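Glycoside hydrolase (Streptococcus pneumoniae serotype 4, PDB 6ORH) probably hydrolyses terminal alpha-L-fucose residues from host glycans as a family 29 alpha-L-fucosidase, here holding a fucosylated oligosaccharide. Local coordinates at residues A[203-215]-A[232-244]. The protein carries 2 engineered substitutions. Sequence-based numbering, arbitrary orientation.
Sequences STEGTSIRWIGNQ and LGTEAELNYLQHG. Engineered in segment 203-215: Q215 (natural residue Glu). With GAL (beta-D-galactopyranose), chain C; NDG (2-acetamido-2-deoxy-alpha-D-glucopyranose), chain B; FUC (alpha-L-fucopyranose), chain D; FUC (alpha-L-fucopyranose), chain E.
R210 and W211, on strand 209-211, pack against helix 238-243, whose axis passes 8.5 Å from that of the strand at 135° between their N-to-C directions. The extended R210 side chain runs alongside L241, pointing the other way, and turns its guanidinium edge to the L241 carbonyl, where NE and NH2 both donate to the one oxygen. R210 NE reaches L241 O at 2.9 Å, in the carbonyl plane and on a lone pair. R210 NH2 donates to L241 O at 3.2 Å, tilted from that plane. This places the cation near the C-terminal end of the helix, where it would favourably meet the helix dipole, while NH1 also bonds S252 OG and NH2 the carbonyl of W224. L241 CB lies 3.3 Å from W211 O, and L241 CD1 lies 3.8 Å from W211 CE3. L238 CD2 comes obliquely to W211 CZ3. Strand 209-211 pairs in parallel with strand 250-259 in the TIM-barrel-like catalytic domain of the family, and the contact joins it to the helix beside the glycan pocket. W211, with CG anti to its own N (chi1 -172°), stacks one indole face on galactose, whose C5 lies over the centre of the indole, 3.5 Å above its plane, while the backbone nitrogens of G213 and N214 lie over the rim of the opposite face. G213, at positive phi, lets the chain pass close to L238 and L241. A water donates to G213 O and, weakly, to Q242 OE1. At the other end, G233 N donates to T204 O, and T204 CG2 and T234 CG2 meet at 3.9 Å beside the sugars; T234 O accepts from O3 of one fucose.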
loop_
_atom_site.group_PDB
_atom_site.type_symbol
_atom_site.label_atom_id
_atom_site.label_comp_id
_atom_site.label_asym_id
_atom_site.label_seq_id
_atom_site.Cartn_x
_atom_site.Cartn_y
_atom_site.Cartn_z
ATOM N N SER A 203 -7.469 -11.905 20.682
ATOM C CA SER A 203 -7.610 -13.356 20.514
ATOM C C SER A 203 -7.928 -13.645 19.053
ATOM O O SER A 203 -8.139 -12.738 18.257
ATOM C CB SER A 203 -8.682 -13.945 21.403
ATOM O OG SER A 203 -9.976 -13.649 20.859
ATOM N N THR A 204 -8.004 -14.943 18.722
ATOM C CA THR A 204 -8.453 -15.403 17.418
ATOM C C THR A 204 -9.971 -15.329 17.266
ATOM O O THR A 204 -10.460 -15.506 16.152
ATOM C CB THR A 204 -7.964 -16.840 17.168
ATOM O OG1 THR A 204 -8.371 -17.713 18.230
ATOM C CG2 THR A 204 -6.466 -16.890 16.953
ATOM N N GLU A 205 -10.697 -15.056 18.365
ATOM C CA GLU A 205 -12.156 -15.125 18.379
ATOM C C GLU A 205 -12.729 -13.703 18.317
ATOM O O GLU A 205 -11.995 -12.732 18.104
ATOM C CB GLU A 205 -12.618 -15.836 19.658
ATOM C CG GLU A 205 -11.816 -17.120 19.923
ATOM C CD GLU A 205 -11.982 -18.140 18.801
ATOM O OE1 GLU A 205 -13.124 -18.637 18.650
ATOM O OE2 GLU A 205 -10.998 -18.435 18.041
ATOM N N GLY A 206 -14.052 -13.583 18.460
ATOM C CA GLY A 206 -14.632 -12.268 18.194
ATOM C C GLY A 206 -14.578 -11.309 19.376
ATOM O O GLY A 206 -15.630 -10.838 19.855
ATOM N N THR A 207 -13.342 -11.000 19.808
ATOM C CA THR A 207 -13.111 -10.096 20.930
ATOM C C THR A 207 -12.900 -8.672 20.418
ATOM O O THR A 207 -13.057 -8.387 19.234
ATOM C CB THR A 207 -11.962 -10.631 21.794
ATOM O OG1 THR A 207 -10.862 -10.883 20.905
ATOM C CG2 THR A 207 -12.339 -11.910 22.508
ATOM N N SER A 208 -12.534 -7.756 21.328
ATOM C CA SER A 208 -12.460 -6.345 20.988
ATOM C C SER A 208 -11.233 -6.006 20.153
ATOM O O SER A 208 -11.223 -4.948 19.506
ATOM C CB SER A 208 -12.543 -5.498 22.243
ATOM O OG SER A 208 -11.697 -6.050 23.266
ATOM N N ILE A 209 -10.188 -6.853 20.197
ATOM C CA ILE A 209 -8.984 -6.677 19.388
ATOM C C ILE A 209 -8.758 -7.924 18.529
ATOM O O ILE A 209 -8.865 -9.025 19.041
ATOM C CB ILE A 209 -7.757 -6.389 20.269
ATOM C CG1 ILE A 209 -8.026 -5.222 21.238
ATOM C CG2 ILE A 209 -6.522 -6.111 19.384
ATOM C CD1 ILE A 209 -6.836 -4.833 22.099
ATOM N N ARG A 210 -8.421 -7.739 17.240
ATOM C CA ARG A 210 -8.004 -8.835 16.373
ATOM C C ARG A 210 -6.565 -8.587 15.916
ATOM O O ARG A 210 -6.044 -7.468 15.996
ATOM C CB ARG A 210 -8.911 -8.913 15.125
ATOM C CG ARG A 210 -8.722 -7.758 14.130
ATOM C CD ARG A 210 -9.607 -8.019 12.912
ATOM N NE ARG A 210 -9.334 -7.010 11.875
ATOM C CZ ARG A 210 -9.867 -5.797 11.870
ATOM N NH1 ARG A 210 -10.709 -5.436 12.836
ATOM N NH2 ARG A 210 -9.523 -4.947 10.891
ATOM N N TRP A 211 -5.942 -9.647 15.399
ATOM C CA TRP A 211 -4.671 -9.488 14.732
ATOM C C TRP A 211 -4.868 -8.806 13.378
ATOM O O TRP A 211 -5.869 -9.072 12.723
ATOM C CB TRP A 211 -4.094 -10.893 14.574
ATOM C CG TRP A 211 -2.687 -10.825 14.073
ATOM C CD1 TRP A 211 -1.725 -9.903 14.370
ATOM C CD2 TRP A 211 -2.102 -11.750 13.150
ATOM N NE1 TRP A 211 -0.570 -10.188 13.690
ATOM C CE2 TRP A 211 -0.771 -11.316 12.938
ATOM C CE3 TRP A 211 -2.564 -12.897 12.503
ATOM C CZ2 TRP A 211 0.114 -12.013 12.107
ATOM C CZ3 TRP A 211 -1.684 -13.591 11.682
ATOM C CH2 TRP A 211 -0.381 -13.138 11.477
ATOM N N ILE A 212 -3.927 -7.928 12.977
ATOM C CA ILE A 212 -3.996 -7.270 11.672
ATOM C C ILE A 212 -3.615 -8.228 10.536
ATOM O O ILE A 212 -3.835 -7.906 9.362
ATOM C CB ILE A 212 -3.140 -5.989 11.633
ATOM C CG1 ILE A 212 -3.493 -5.071 10.453
ATOM C CG2 ILE A 212 -1.650 -6.334 11.610
ATOM C CD1 ILE A 212 -4.895 -4.435 10.556
ATOM N N GLY A 213 -3.042 -9.395 10.857
ATOM C CA GLY A 213 -2.782 -10.445 9.873
ATOM C C GLY A 213 -1.332 -10.482 9.388
ATOM O O GLY A 213 -0.976 -11.309 8.531
ATOM N N ASN A 214 -0.488 -9.618 9.968
ATOM C CA ASN A 214 0.941 -9.677 9.682
ATOM C C ASN A 214 1.704 -9.146 10.896
ATOM O O ASN A 214 1.110 -8.545 11.774
ATOM C CB ASN A 214 1.326 -8.902 8.414
ATOM C CG ASN A 214 1.087 -7.416 8.551
ATOM O OD1 ASN A 214 1.876 -6.701 9.172
ATOM N ND2 ASN A 214 -0.011 -6.927 7.980
ATOM N N GLN A 215 3.031 -9.330 10.890
ATOM C CA GLN A 215 3.863 -8.809 11.969
ATOM C C GLN A 215 4.818 -7.755 11.409
ATOM O O GLN A 215 5.932 -7.585 11.930
ATOM C CB GLN A 215 4.577 -9.961 12.675
ATOM C CG GLN A 215 3.606 -11.000 13.235
ATOM C CD GLN A 215 4.260 -12.171 13.925
ATOM O OE1 GLN A 215 5.442 -12.444 13.725
ATOM N NE2 GLN A 215 3.504 -12.835 14.781
ATOM N N LEU A 232 -13.722 -15.250 11.798
ATOM C CA LEU A 232 -12.417 -15.205 12.453
ATOM C C LEU A 232 -11.955 -16.636 12.734
ATOM O O LEU A 232 -12.044 -17.484 11.842
ATOM C CB LEU A 232 -12.535 -14.347 13.710
ATOM C CG LEU A 232 -12.907 -12.880 13.449
ATOM C CD1 LEU A 232 -12.996 -12.115 14.781
ATOM C CD2 LEU A 232 -11.908 -12.197 12.506
ATOM N N GLY A 233 -11.423 -16.889 13.937
ATOM C CA GLY A 233 -10.791 -18.171 14.261
ATOM C C GLY A 233 -9.349 -18.254 13.742
ATOM O O GLY A 233 -8.840 -17.336 13.102
ATOM N N THR A 234 -8.660 -19.385 13.986
ATOM C CA THR A 234 -7.277 -19.521 13.542
ATOM C C THR A 234 -7.109 -19.513 12.013
ATOM O O THR A 234 -6.033 -19.174 11.526
ATOM C CB THR A 234 -6.584 -20.735 14.192
ATOM O OG1 THR A 234 -7.405 -21.867 13.899
ATOM C CG2 THR A 234 -6.523 -20.626 15.696
ATOM N N GLU A 235 -8.171 -19.875 11.277
ATOM C CA GLU A 235 -8.121 -19.905 9.823
ATOM C C GLU A 235 -8.816 -18.688 9.217
ATOM O O GLU A 235 -9.286 -18.760 8.081
ATOM C CB GLU A 235 -8.824 -21.154 9.280
ATOM C CG GLU A 235 -8.304 -22.435 9.893
ATOM C CD GLU A 235 -6.796 -22.463 9.850
ATOM O OE1 GLU A 235 -6.191 -22.647 10.913
ATOM O OE2 GLU A 235 -6.240 -22.253 8.752
ATOM N N ALA A 236 -8.870 -17.575 9.961
ATOM C CA ALA A 236 -9.300 -16.311 9.361
ATOM C C ALA A 236 -8.363 -15.966 8.207
ATOM O O ALA A 236 -7.147 -16.171 8.302
ATOM C CB ALA A 236 -9.260 -15.215 10.407
ATOM N N GLU A 237 -8.917 -15.431 7.105
ATOM C CA GLU A 237 -8.106 -14.974 5.984
ATOM C C GLU A 237 -7.240 -13.800 6.428
ATOM O O GLU A 237 -7.726 -12.875 7.082
ATOM C CB GLU A 237 -8.955 -14.463 4.810
ATOM C CG GLU A 237 -9.272 -15.492 3.720
ATOM C CD GLU A 237 -8.073 -16.046 2.959
ATOM O OE1 GLU A 237 -7.606 -17.117 3.394
ATOM O OE2 GLU A 237 -7.632 -15.445 1.917
ATOM N N LEU A 238 -5.973 -13.808 6.003
ATOM C CA LEU A 238 -5.079 -12.702 6.335
ATOM C C LEU A 238 -5.637 -11.379 5.795
ATOM O O LEU A 238 -5.574 -10.361 6.497
ATOM C CB LEU A 238 -3.661 -12.947 5.807
ATOM C CG LEU A 238 -2.946 -14.171 6.379
ATOM C CD1 LEU A 238 -1.584 -14.325 5.707
ATOM C CD2 LEU A 238 -2.815 -14.076 7.896
ATOM N N ASN A 239 -6.190 -11.375 4.568
ATOM C CA ASN A 239 -6.697 -10.106 4.057
ATOM C C ASN A 239 -7.968 -9.659 4.802
ATOM O O ASN A 239 -8.290 -8.465 4.816
ATOM C CB ASN A 239 -6.937 -10.200 2.549
ATOM C CG ASN A 239 -5.658 -10.294 1.737
ATOM O OD1 ASN A 239 -4.574 -10.031 2.249
ATOM N ND2 ASN A 239 -5.786 -10.588 0.453
ATOM N N TYR A 240 -8.721 -10.601 5.373
ATOM C CA TYR A 240 -9.903 -10.252 6.159
ATOM C C TYR A 240 -9.458 -9.520 7.428
ATOM O O TYR A 240 -10.003 -8.497 7.826
ATOM C CB TYR A 240 -10.732 -11.512 6.440
ATOM C CG TYR A 240 -12.063 -11.203 7.081
ATOM C CD1 TYR A 240 -13.105 -10.677 6.316
ATOM C CD2 TYR A 240 -12.275 -11.404 8.445
ATOM C CE1 TYR A 240 -14.342 -10.441 6.894
ATOM C CE2 TYR A 240 -13.514 -11.157 9.038
ATOM C CZ TYR A 240 -14.544 -10.667 8.244
ATOM O OH TYR A 240 -15.749 -10.382 8.835
ATOM N N LEU A 241 -8.398 -10.049 8.061
ATOM C CA LEU A 241 -7.850 -9.399 9.240
ATOM C C LEU A 241 -7.290 -8.020 8.895
ATOM O O LEU A 241 -7.492 -7.067 9.633
ATOM C CB LEU A 241 -6.719 -10.276 9.809
ATOM C CG LEU A 241 -7.197 -11.620 10.361
ATOM C CD1 LEU A 241 -5.975 -12.417 10.820
ATOM C CD2 LEU A 241 -8.198 -11.420 11.499
ATOM N N GLN A 242 -6.623 -7.910 7.754
ATOM C CA GLN A 242 -5.819 -6.734 7.412
ATOM C C GLN A 242 -6.691 -5.560 6.973
ATOM O O GLN A 242 -6.282 -4.403 7.116
ATOM C CB GLN A 242 -4.841 -7.178 6.324
ATOM C CG GLN A 242 -4.026 -6.077 5.664
ATOM C CD GLN A 242 -3.043 -6.707 4.689
ATOM O OE1 GLN A 242 -2.033 -7.287 5.101
ATOM N NE2 GLN A 242 -3.330 -6.625 3.393
ATOM N N HIS A 243 -7.880 -5.863 6.419
ATOM C CA HIS A 243 -8.745 -4.816 5.880
ATOM C C HIS A 243 -10.046 -4.698 6.664
ATOM O O HIS A 243 -10.806 -3.747 6.443
ATOM C CB HIS A 243 -9.104 -5.089 4.409
ATOM C CG HIS A 243 -7.920 -5.064 3.517
ATOM N ND1 HIS A 243 -7.369 -3.873 3.050
ATOM C CD2 HIS A 243 -7.170 -6.065 2.971
ATOM C CE1 HIS A 243 -6.320 -4.115 2.281
ATOM N NE2 HIS A 243 -6.160 -5.464 2.237
ATOM N N GLY A 244 -10.327 -5.686 7.529
ATOM C CA GLY A 244 -11.645 -5.811 8.135
ATOM C C GLY A 244 -12.746 -6.045 7.096
ATOM O O GLY A 244 -12.484 -6.420 5.963
HETATM C C1 GAL C . 0.416 -15.365 14.798
HETATM C C2 GAL C . -0.896 -16.102 15.144
HETATM C C3 GAL C . -2.025 -15.106 15.447
HETATM C C4 GAL C . -1.566 -13.966 16.362
HETATM C C5 GAL C . -0.286 -13.367 15.763
HETATM C C6 GAL C . 0.277 -12.211 16.556
HETATM O O2 GAL C . -1.293 -16.907 14.023
HETATM O O3 GAL C . -3.172 -15.808 16.004
HETATM O O4 GAL C . -1.292 -14.444 17.710
HETATM O O5 GAL C . 0.728 -14.401 15.803
HETATM O O6 GAL C . 1.337 -11.583 15.786
HETATM C C1 NDG B . 5.028 -17.489 13.308
HETATM C C2 NDG B . 5.141 -16.438 14.420
HETATM C C3 NDG B . 3.819 -16.320 15.184
HETATM C C4 NDG B . 2.631 -16.060 14.207
HETATM C C5 NDG B . 2.702 -17.067 13.034
HETATM C C6 NDG B . 1.785 -16.466 11.943
HETATM C C7 NDG B . 7.430 -16.147 15.294
HETATM C C8 NDG B . 8.537 -16.690 16.171
HETATM O O5 NDG B . 3.980 -17.056 12.390
HETATM O O3 NDG B . 3.957 -15.233 16.129
HETATM O O4 NDG B . 1.442 -16.381 14.938
HETATM O O6 NDG B . 1.620 -17.416 10.914
HETATM O O7 NDG B . 7.607 -15.182 14.570
HETATM N N2 NDG B . 6.258 -16.807 15.301
HETATM O O1 NDG B . 4.667 -18.740 13.843
HETATM C C1 FUC D . 3.430 -15.383 17.408
HETATM C C2 FUC D . 4.318 -16.057 18.439
HETATM C C3 FUC D . 5.600 -15.239 18.549
HETATM C C4 FUC D . 5.281 -13.844 19.098
HETATM C C5 FUC D . 4.257 -13.183 18.142
HETATM C C6 FUC D . 3.731 -11.868 18.686
HETATM O O2 FUC D . 4.609 -17.378 17.950
HETATM O O3 FUC D . 6.516 -15.923 19.423
HETATM O O4 FUC D . 4.770 -13.979 20.454
HETATM O O5 FUC D . 3.094 -14.064 17.873
HETATM C C1 FUC E . -1.832 -18.181 14.386
HETATM C C2 FUC E . -2.818 -18.566 13.265
HETATM C C3 FUC E . -2.010 -18.898 11.990
HETATM C C4 FUC E . -1.013 -20.007 12.241
HETATM C C5 FUC E . -0.088 -19.540 13.356
HETATM C C6 FUC E . 0.954 -20.572 13.768
HETATM O O2 FUC E . -3.691 -17.485 13.060
HETATM O O3 FUC E . -2.848 -19.285 10.886
HETATM O O4 FUC E . -1.671 -21.220 12.650
HETATM O O5 FUC E . -0.907 -19.241 14.479
HETATM O O HOH W 1 -0.704 -10.400 5.729
#